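Local coordinates for Alr1585 protein (Nostoc sp., PDB 5C2I) that is a haem-containing dye-decolorizing (DyP-type) peroxidase that probably uses hydrogen peroxide to oxidise dyes and related aromatic substrates, and assembles as a tetramer, at residues A[43-51]-A[173-184]; A[91-102]-A[147-156]. The protein carries 1 engineered substitution. All coordinates share one frame; numbering follows the deposited sequence.

How the interactions relate
The chain first lays down strand 42-50, then strand 93-98, then strand 150-156, which returns antiparallel to 93-98 and closes the smaller loop, interaction 2. Helix 159-176 follows directly and leads into strand 177-189, whose pairing with strand 42-50 closes the larger loop, interaction 1. Interaction 2 is therefore nested inside interaction 1. The two meet because strand 42-50 also borders strand 150-156: Val44 N lies 2.7 Å from Ile154 O and Leu48 O lies 2.8 Å from His149 N, both probable hydrogen bonds. Together with that middle pairing they make up four consecutive strands of one antiparallel sheet, 93-98, 150-156, 42-50, 177-189, with helix 159-176 packed on it.

Interaction 1. Residues A[43-51]-A[173-184]; sequences SVHLFLQFK and LRQIAEIVHRED
Lys51, just past the end of strand 43-50, reaches back over the junction between helix and strand at residues 173-184. Its CB and CG lie against the peptide carbonyl of Ile176, CD passes 3.6 Å from Gln175 O, and CE sits between Arg174 O and Glu178 OE2. NZ then donates to Arg174 O at 2.9 Å, in the carbonyl plane, and more weakly to Gln175 O. An extended chain beyond CG carries the ammonium that far, to the carbonyls of Arg174 and Gln175, while Lys51 N bonds Ile176 O.

From there the strands run antiparallel with regular backbone bonds, interrupted by a beta bulge: Phe47 O takes the N-H of Val180, while Phe47 N donates to His181 O. On the face of Phe47 and His181 the side chains lie side by side and their rings meet obliquely, planes 45° apart, Phe47 CD1 meeting the His181 edge at 3.8 Å from CD2. His181 NE2 donates to Glu183 OE2 at 2.7 Å, and that oxygen also forms a salt bridge with Lys258.

The face bearing Leu48 and Ile179 is apolar at one end, where Leu48 CD1 and Leu173 CD1 meet tip to tip at 3.8 Å. At the far end Arg182 places CG opposite its own backbone N (chi1 175°) and runs extended to NE, which carries the guanidinium alongside Asp184. There it forms a side-on, two-nitrogen salt bridge, with NE on OD1 and NH2 on OD2, each 2.9 Å. Val44 CG1 lies over one face of the guanidinium, toward its rim, 3.7 Å from NE. Asp184 OD1 also accepts from Asn167 of the second subunit, and a water joins OD2 to Ser43 O.

The carboxylate of Asp184 thus gathers an arginine, a water and a neighbouring subunit's amide, which would favour its ionised form and links this strand pair of the DyP alpha+beta barrel domain to the subunit interface.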
# COMPACT_ATOMS: atom_id res chain seq x y z
N SER A 43 0.45 -20.91 -6.28
CA SER A 43 0.73 -22.20 -6.82
C SER A 43 -0.25 -22.55 -7.93
O SER A 43 -1.33 -21.93 -8.06
CB SER A 43 0.70 -23.23 -5.72
OG SER A 43 -0.57 -23.30 -5.20
N VAL A 44 0.20 -23.48 -8.75
CA VAL A 44 -0.64 -24.04 -9.82
C VAL A 44 -0.65 -25.54 -9.61
O VAL A 44 0.40 -26.17 -9.41
CB VAL A 44 -0.13 -23.67 -11.22
CG1 VAL A 44 -0.93 -24.36 -12.32
CG2 VAL A 44 -0.12 -22.15 -11.42
N HIS A 45 -1.85 -26.10 -9.66
CA HIS A 45 -2.07 -27.53 -9.54
C HIS A 45 -2.64 -28.02 -10.86
O HIS A 45 -3.71 -27.57 -11.27
CB HIS A 45 -3.09 -27.82 -8.43
CG HIS A 45 -2.64 -27.39 -7.08
ND1 HIS A 45 -3.53 -27.27 -6.03
CD2 HIS A 45 -1.44 -26.99 -6.60
CE1 HIS A 45 -2.87 -26.88 -4.95
NE2 HIS A 45 -1.60 -26.69 -5.28
N LEU A 46 -1.90 -28.92 -11.54
CA LEU A 46 -2.35 -29.51 -12.81
C LEU A 46 -2.61 -30.99 -12.61
O LEU A 46 -1.68 -31.76 -12.31
CB LEU A 46 -1.32 -29.29 -13.89
CG LEU A 46 -0.84 -27.89 -14.16
CD1 LEU A 46 0.31 -27.89 -15.17
CD2 LEU A 46 -2.00 -27.01 -14.62
N PHE A 47 -3.86 -31.39 -12.76
CA PHE A 47 -4.25 -32.78 -12.65
C PHE A 47 -4.23 -33.40 -14.02
O PHE A 47 -4.80 -32.86 -14.97
CB PHE A 47 -5.64 -32.92 -12.04
CG PHE A 47 -5.69 -32.54 -10.59
CD1 PHE A 47 -5.87 -31.21 -10.21
CD2 PHE A 47 -5.52 -33.48 -9.63
CE1 PHE A 47 -5.90 -30.85 -8.87
CE2 PHE A 47 -5.50 -33.13 -8.29
CZ PHE A 47 -5.72 -31.83 -7.90
N LEU A 48 -3.57 -34.55 -14.14
CA LEU A 48 -3.28 -35.16 -15.40
C LEU A 48 -3.88 -36.51 -15.57
O LEU A 48 -3.93 -37.29 -14.64
CB LEU A 48 -1.77 -35.35 -15.55
CG LEU A 48 -0.91 -34.14 -15.28
CD1 LEU A 48 0.56 -34.54 -15.53
CD2 LEU A 48 -1.29 -32.97 -16.17
N GLN A 49 -4.32 -36.78 -16.80
CA GLN A 49 -4.60 -38.12 -17.29
C GLN A 49 -3.74 -38.35 -18.53
O GLN A 49 -3.88 -37.64 -19.56
CB GLN A 49 -6.04 -38.28 -17.67
CG GLN A 49 -6.45 -39.68 -18.10
CD GLN A 49 -7.92 -39.70 -18.48
OE1 GLN A 49 -8.26 -39.71 -19.63
NE2 GLN A 49 -8.79 -39.67 -17.49
N PHE A 50 -2.83 -39.31 -18.42
CA PHE A 50 -1.92 -39.59 -19.53
C PHE A 50 -2.66 -40.20 -20.71
O PHE A 50 -3.65 -40.92 -20.55
CB PHE A 50 -0.76 -40.48 -19.04
CG PHE A 50 0.07 -39.83 -17.96
CD1 PHE A 50 0.74 -38.62 -18.21
CD2 PHE A 50 0.22 -40.41 -16.72
CE1 PHE A 50 1.49 -38.01 -17.22
CE2 PHE A 50 0.97 -39.80 -15.74
CZ PHE A 50 1.61 -38.60 -15.98
N LYS A 51 -2.19 -39.90 -21.91
CA LYS A 51 -2.92 -40.31 -23.11
C LYS A 51 -2.66 -41.80 -23.41
O LYS A 51 -1.54 -42.30 -23.23
CB LYS A 51 -2.50 -39.47 -24.30
CG LYS A 51 -2.88 -38.02 -24.16
CD LYS A 51 -2.46 -37.24 -25.39
CE LYS A 51 -2.95 -35.81 -25.34
NZ LYS A 51 -2.41 -35.06 -26.50
N LEU A 173 4.01 -31.05 -22.15
CA LEU A 173 3.13 -31.89 -21.35
C LEU A 173 1.85 -32.27 -22.11
O LEU A 173 1.38 -33.41 -22.03
CB LEU A 173 2.80 -31.21 -20.03
CG LEU A 173 1.85 -31.88 -19.05
CD1 LEU A 173 2.29 -33.29 -18.71
CD2 LEU A 173 1.76 -31.08 -17.77
N ARG A 174 1.26 -31.30 -22.80
CA ARG A 174 -0.00 -31.52 -23.49
C ARG A 174 0.12 -32.55 -24.60
O ARG A 174 -0.89 -33.11 -25.01
CB ARG A 174 -0.53 -30.23 -24.11
CG ARG A 174 -1.19 -29.31 -23.12
CD ARG A 174 -1.71 -28.03 -23.80
NE ARG A 174 -2.25 -27.16 -22.76
CZ ARG A 174 -1.75 -25.99 -22.36
NH1 ARG A 174 -0.66 -25.43 -22.96
NH2 ARG A 174 -2.38 -25.37 -21.34
N GLN A 175 1.33 -32.77 -25.10
CA GLN A 175 1.53 -33.78 -26.14
C GLN A 175 1.21 -35.17 -25.62
O GLN A 175 0.75 -36.02 -26.37
CB GLN A 175 2.98 -33.74 -26.65
CG GLN A 175 3.37 -32.43 -27.31
CD GLN A 175 2.66 -32.23 -28.65
OE1 GLN A 175 1.84 -31.32 -28.80
NE2 GLN A 175 2.94 -33.10 -29.60
N ILE A 176 1.47 -35.37 -24.33
CA ILE A 176 1.39 -36.71 -23.74
C ILE A 176 0.32 -36.89 -22.64
O ILE A 176 0.15 -37.98 -22.11
CB ILE A 176 2.79 -37.18 -23.25
CG1 ILE A 176 3.47 -36.20 -22.28
CG2 ILE A 176 3.71 -37.33 -24.45
CD1 ILE A 176 3.08 -36.39 -20.83
N ALA A 177 -0.38 -35.80 -22.28
CA ALA A 177 -1.35 -35.85 -21.18
C ALA A 177 -2.49 -34.88 -21.43
O ALA A 177 -2.27 -33.82 -22.00
CB ALA A 177 -0.68 -35.50 -19.87
N GLU A 178 -3.67 -35.25 -20.96
CA GLU A 178 -4.78 -34.33 -20.83
C GLU A 178 -4.65 -33.66 -19.49
O GLU A 178 -4.43 -34.32 -18.47
CB GLU A 178 -6.11 -35.09 -20.86
CG GLU A 178 -6.38 -35.85 -22.15
CD GLU A 178 -6.53 -34.93 -23.34
OE1 GLU A 178 -6.92 -33.77 -23.14
OE2 GLU A 178 -6.21 -35.35 -24.48
N ILE A 179 -4.77 -32.34 -19.46
CA ILE A 179 -4.88 -31.64 -18.20
C ILE A 179 -6.38 -31.64 -17.89
O ILE A 179 -7.13 -30.90 -18.53
CB ILE A 179 -4.29 -30.23 -18.31
CG1 ILE A 179 -2.77 -30.32 -18.59
CG2 ILE A 179 -4.56 -29.46 -17.05
CD1 ILE A 179 -2.13 -29.01 -18.96
N VAL A 180 -6.80 -32.46 -16.94
CA VAL A 180 -8.23 -32.65 -16.71
C VAL A 180 -8.78 -31.63 -15.73
O VAL A 180 -9.99 -31.43 -15.65
CB VAL A 180 -8.58 -34.11 -16.27
CG1 VAL A 180 -8.15 -35.10 -17.34
CG2 VAL A 180 -7.97 -34.46 -14.92
N HIS A 181 -7.90 -31.01 -14.96
CA HIS A 181 -8.31 -30.01 -13.99
C HIS A 181 -7.14 -29.13 -13.62
O HIS A 181 -5.98 -29.61 -13.59
CB HIS A 181 -8.88 -30.69 -12.74
CG HIS A 181 -9.50 -29.74 -11.81
ND1 HIS A 181 -10.58 -28.97 -12.16
CD2 HIS A 181 -9.13 -29.33 -10.57
CE1 HIS A 181 -10.90 -28.18 -11.15
NE2 HIS A 181 -10.04 -28.38 -10.18
N ARG A 182 -7.42 -27.85 -13.35
CA ARG A 182 -6.42 -26.90 -12.86
C ARG A 182 -6.97 -26.11 -11.68
O ARG A 182 -8.12 -25.67 -11.69
CB ARG A 182 -5.96 -25.95 -13.97
CG ARG A 182 -5.00 -24.86 -13.53
CD ARG A 182 -4.46 -24.02 -14.68
NE ARG A 182 -3.74 -22.83 -14.20
CZ ARG A 182 -2.79 -22.19 -14.84
NH1 ARG A 182 -2.33 -22.60 -16.02
NH2 ARG A 182 -2.27 -21.11 -14.27
N GLU A 183 -6.10 -25.87 -10.70
CA GLU A 183 -6.31 -24.86 -9.69
C GLU A 183 -5.14 -23.87 -9.66
O GLU A 183 -3.99 -24.23 -9.98
CB GLU A 183 -6.50 -25.48 -8.31
CG GLU A 183 -7.71 -26.43 -8.17
CD GLU A 183 -9.06 -25.73 -8.17
OE1 GLU A 183 -9.15 -24.49 -7.98
OE2 GLU A 183 -10.07 -26.46 -8.35
N ASP A 184 -5.45 -22.64 -9.23
CA ASP A 184 -4.46 -21.62 -8.96
C ASP A 184 -4.64 -21.21 -7.50
O ASP A 184 -5.51 -20.40 -7.18
CB ASP A 184 -4.67 -20.41 -9.88
CG ASP A 184 -4.20 -20.68 -11.30
OD1 ASP A 184 -4.96 -21.31 -12.11
OD2 ASP A 184 -3.04 -20.31 -11.59
O HOH W 1 -1.46 -19.54 -9.35

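Interaction 2. Residues A[91-102]-A[147-156]; sequences DVFANFFLSRHG and EIHALVLIAD
Phe93, Asn95 and Phe97 face Ala155, Leu153 and Leu151 as hydrogen-bonded pairs of two antiparallel strands, giving six N-H to O=C bonds between 2.8 and 3.0 Å. The non-hydrogen-bonded positions in between bring CA-H groups onto carbonyls, as where Ala94 CA lies 3.1 Å from Leu153 O.

Apolar contacts clothe both faces. Phe97 and Leu151 run alongside one another, CD2 to CD2 3.8 Å, while Leu153 CB touches the edge of the Phe97 ring. Leu153 CD2 also comes to the edge of the Phe93 ring. On the reverse face Phe96, with CG opposite its backbone N (chi1 -178°), carries its ring beside its own carbonyl carbon and over toward Ala150; CD1 meets Val152 CG2 and CZ reaches Ala150 CB at 3.8 Å.

This pairing forms one end of the antiparallel sheet in the DyP alpha+beta barrel domain: within the chain, 93-98 is one of its two outermost strands, and 150-156 is inserted between it and strand 42-50. His149 and Ala150 both face Leu48 of that strand in a classic beta bulge.

Polar side chains gather where strand 93-98 gives way to a helix. Ser99, the N-cap, accepts from Gly102 N and gives its hydroxyl proton to Ile148 O at 2.6 Å, while Ser99 N bonds His149 O from above the carbonyl plane.

Glu147 lies over one face of the His101 ring, its carboxylate stacked 22° from the ring plane and CG making a CH-pi contact 4.0 Å from the centroid. Its OE2 accepts from His149 NE2 in that imidazole's plane, and a water bridges His101 ND1 and Ile148 O.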
# COMPACT_ATOMS: atom_id res chain seq x y z
N ASP A 91 14.73 -20.82 -8.05
CA ASP A 91 13.89 -21.36 -9.12
C ASP A 91 12.45 -21.49 -8.60
O ASP A 91 12.20 -21.44 -7.38
CB ASP A 91 14.37 -22.76 -9.49
CG ASP A 91 15.77 -22.79 -10.09
OD1 ASP A 91 16.22 -21.78 -10.67
OD2 ASP A 91 16.42 -23.85 -9.97
N VAL A 92 11.50 -21.70 -9.52
CA VAL A 92 10.18 -22.14 -9.11
C VAL A 92 10.30 -23.39 -8.28
O VAL A 92 11.25 -24.18 -8.42
CB VAL A 92 9.20 -22.47 -10.30
CG1 VAL A 92 8.81 -21.21 -11.02
CG2 VAL A 92 9.76 -23.48 -11.25
N PHE A 93 9.32 -23.59 -7.43
CA PHE A 93 9.20 -24.80 -6.65
C PHE A 93 8.34 -25.80 -7.42
O PHE A 93 7.31 -25.41 -7.99
CB PHE A 93 8.54 -24.51 -5.29
CG PHE A 93 8.41 -25.72 -4.43
CD1 PHE A 93 7.32 -26.59 -4.59
CD2 PHE A 93 9.47 -26.11 -3.62
CE1 PHE A 93 7.30 -27.81 -3.94
CE2 PHE A 93 9.41 -27.30 -2.89
CZ PHE A 93 8.32 -28.13 -3.05
N ALA A 94 8.70 -27.08 -7.42
CA ALA A 94 7.84 -28.08 -8.09
C ALA A 94 7.79 -29.42 -7.35
O ALA A 94 8.84 -29.95 -6.91
CB ALA A 94 8.28 -28.29 -9.53
N ASN A 95 6.59 -30.01 -7.32
CA ASN A 95 6.36 -31.37 -6.87
C ASN A 95 5.72 -32.15 -8.02
O ASN A 95 5.06 -31.58 -8.92
CB ASN A 95 5.33 -31.45 -5.73
CG ASN A 95 5.83 -31.11 -4.36
OD1 ASN A 95 5.16 -30.38 -3.62
ND2 ASN A 95 6.97 -31.69 -3.95
N PHE A 96 5.85 -33.46 -7.96
CA PHE A 96 5.13 -34.36 -8.86
C PHE A 96 4.58 -35.54 -8.06
O PHE A 96 5.33 -36.20 -7.32
CB PHE A 96 6.05 -34.86 -9.97
CG PHE A 96 5.38 -35.76 -10.98
CD1 PHE A 96 4.63 -35.22 -11.99
CD2 PHE A 96 5.48 -37.14 -10.89
CE1 PHE A 96 3.95 -36.04 -12.89
CE2 PHE A 96 4.85 -37.96 -11.80
CZ PHE A 96 4.09 -37.40 -12.81
N PHE A 97 3.29 -35.81 -8.22
CA PHE A 97 2.61 -36.90 -7.51
C PHE A 97 1.94 -37.87 -8.46
O PHE A 97 1.41 -37.46 -9.51
CB PHE A 97 1.56 -36.33 -6.56
CG PHE A 97 2.02 -35.19 -5.68
CD1 PHE A 97 2.64 -35.41 -4.49
CD2 PHE A 97 1.78 -33.86 -6.06
CE1 PHE A 97 3.06 -34.35 -3.70
CE2 PHE A 97 2.15 -32.81 -5.26
CZ PHE A 97 2.80 -33.04 -4.07
N LEU A 98 1.92 -39.15 -8.09
CA LEU A 98 1.22 -40.20 -8.84
C LEU A 98 0.10 -40.80 -8.02
O LEU A 98 0.26 -41.06 -6.83
CB LEU A 98 2.18 -41.34 -9.26
CG LEU A 98 3.19 -40.95 -10.35
CD1 LEU A 98 4.31 -41.97 -10.41
CD2 LEU A 98 2.50 -40.81 -11.69
N SER A 99 -1.04 -41.04 -8.68
CA SER A 99 -2.11 -41.86 -8.09
C SER A 99 -1.82 -43.33 -8.33
O SER A 99 -0.95 -43.69 -9.15
CB SER A 99 -3.47 -41.51 -8.73
OG SER A 99 -3.54 -41.95 -10.08
N ARG A 100 -2.58 -44.21 -7.67
CA ARG A 100 -2.49 -45.62 -8.00
C ARG A 100 -2.77 -45.87 -9.48
O ARG A 100 -2.07 -46.66 -10.15
CB ARG A 100 -3.39 -46.49 -7.12
CG ARG A 100 -3.29 -48.00 -7.47
CD ARG A 100 -4.37 -48.46 -8.46
NE ARG A 100 -5.72 -48.38 -7.85
CZ ARG A 100 -6.87 -48.63 -8.46
NH1 ARG A 100 -6.93 -49.06 -9.71
NH2 ARG A 100 -8.00 -48.55 -7.76
N HIS A 101 -3.80 -45.21 -10.03
CA HIS A 101 -4.12 -45.38 -11.46
C HIS A 101 -2.93 -44.95 -12.32
O HIS A 101 -2.67 -45.52 -13.39
CB HIS A 101 -5.41 -44.64 -11.87
CG HIS A 101 -6.67 -45.39 -11.57
ND1 HIS A 101 -7.52 -45.04 -10.54
CD2 HIS A 101 -7.24 -46.47 -12.16
CE1 HIS A 101 -8.56 -45.85 -10.52
NE2 HIS A 101 -8.41 -46.73 -11.48
N GLY A 102 -2.23 -43.93 -11.88
CA GLY A 102 -1.04 -43.45 -12.59
C GLY A 102 0.07 -44.49 -12.64
O GLY A 102 0.71 -44.66 -13.65
N GLU A 147 -10.58 -40.11 -14.40
CA GLU A 147 -9.54 -40.92 -13.82
C GLU A 147 -8.26 -40.05 -13.82
O GLU A 147 -7.82 -39.59 -14.86
CB GLU A 147 -9.32 -42.20 -14.61
CG GLU A 147 -8.20 -43.05 -14.05
CD GLU A 147 -8.03 -44.38 -14.76
OE1 GLU A 147 -9.01 -45.15 -14.80
OE2 GLU A 147 -6.90 -44.68 -15.23
N ILE A 148 -7.76 -39.76 -12.64
CA ILE A 148 -6.59 -38.91 -12.49
C ILE A 148 -5.37 -39.79 -12.27
O ILE A 148 -5.38 -40.67 -11.42
CB ILE A 148 -6.80 -37.95 -11.32
CG1 ILE A 148 -7.95 -37.00 -11.66
CG2 ILE A 148 -5.52 -37.18 -11.01
CD1 ILE A 148 -8.37 -36.13 -10.48
N HIS A 149 -4.34 -39.52 -13.06
CA HIS A 149 -3.08 -40.26 -12.96
C HIS A 149 -2.01 -39.60 -12.12
O HIS A 149 -1.17 -40.26 -11.51
CB HIS A 149 -2.52 -40.53 -14.37
CG HIS A 149 -3.37 -41.46 -15.19
ND1 HIS A 149 -3.31 -41.51 -16.56
CD2 HIS A 149 -4.30 -42.38 -14.83
CE1 HIS A 149 -4.16 -42.41 -17.01
NE2 HIS A 149 -4.77 -42.95 -15.98
N ALA A 150 -2.01 -38.26 -12.13
CA ALA A 150 -0.92 -37.52 -11.55
C ALA A 150 -1.30 -36.09 -11.25
O ALA A 150 -2.29 -35.58 -11.80
CB ALA A 150 0.29 -37.55 -12.49
N LEU A 151 -0.52 -35.47 -10.38
CA LEU A 151 -0.66 -34.08 -10.06
C LEU A 151 0.72 -33.43 -10.22
O LEU A 151 1.69 -33.86 -9.57
CB LEU A 151 -1.20 -33.91 -8.65
CG LEU A 151 -1.20 -32.48 -8.02
CD1 LEU A 151 -1.99 -31.44 -8.80
CD2 LEU A 151 -1.70 -32.55 -6.57
N VAL A 152 0.77 -32.35 -10.98
CA VAL A 152 1.93 -31.47 -11.02
C VAL A 152 1.63 -30.24 -10.15
O VAL A 152 0.61 -29.57 -10.33
CB VAL A 152 2.20 -31.05 -12.45
CG1 VAL A 152 3.36 -30.10 -12.53
CG2 VAL A 152 2.49 -32.28 -13.30
N LEU A 153 2.55 -29.89 -9.27
CA LEU A 153 2.40 -28.70 -8.41
C LEU A 153 3.60 -27.80 -8.69
O LEU A 153 4.74 -28.23 -8.55
CB LEU A 153 2.33 -29.12 -6.94
CG LEU A 153 2.17 -28.02 -5.87
CD1 LEU A 153 1.62 -28.67 -4.59
CD2 LEU A 153 3.47 -27.29 -5.57
N ILE A 154 3.33 -26.56 -9.09
CA ILE A 154 4.35 -25.55 -9.32
C ILE A 154 4.03 -24.29 -8.54
O ILE A 154 2.88 -23.87 -8.52
CB ILE A 154 4.45 -25.16 -10.82
CG1 ILE A 154 4.63 -26.43 -11.68
CG2 ILE A 154 5.69 -24.29 -11.06
CD1 ILE A 154 3.35 -26.84 -12.30
N ALA A 155 5.02 -23.73 -7.84
CA ALA A 155 4.78 -22.64 -6.94
C ALA A 155 5.88 -21.59 -6.98
O ALA A 155 7.05 -21.89 -7.24
CB ALA A 155 4.55 -23.16 -5.50
N ASP A 156 5.50 -20.35 -6.74
CA ASP A 156 6.40 -19.24 -6.80
C ASP A 156 5.72 -18.02 -6.16
O ASP A 156 4.51 -17.92 -6.17
CB ASP A 156 6.76 -18.89 -8.24
CG ASP A 156 8.09 -18.14 -8.33
OD1 ASP A 156 9.16 -18.82 -8.33
OD2 ASP A 156 8.11 -16.89 -8.31
O HOH W 2 -7.19 -42.06 -9.85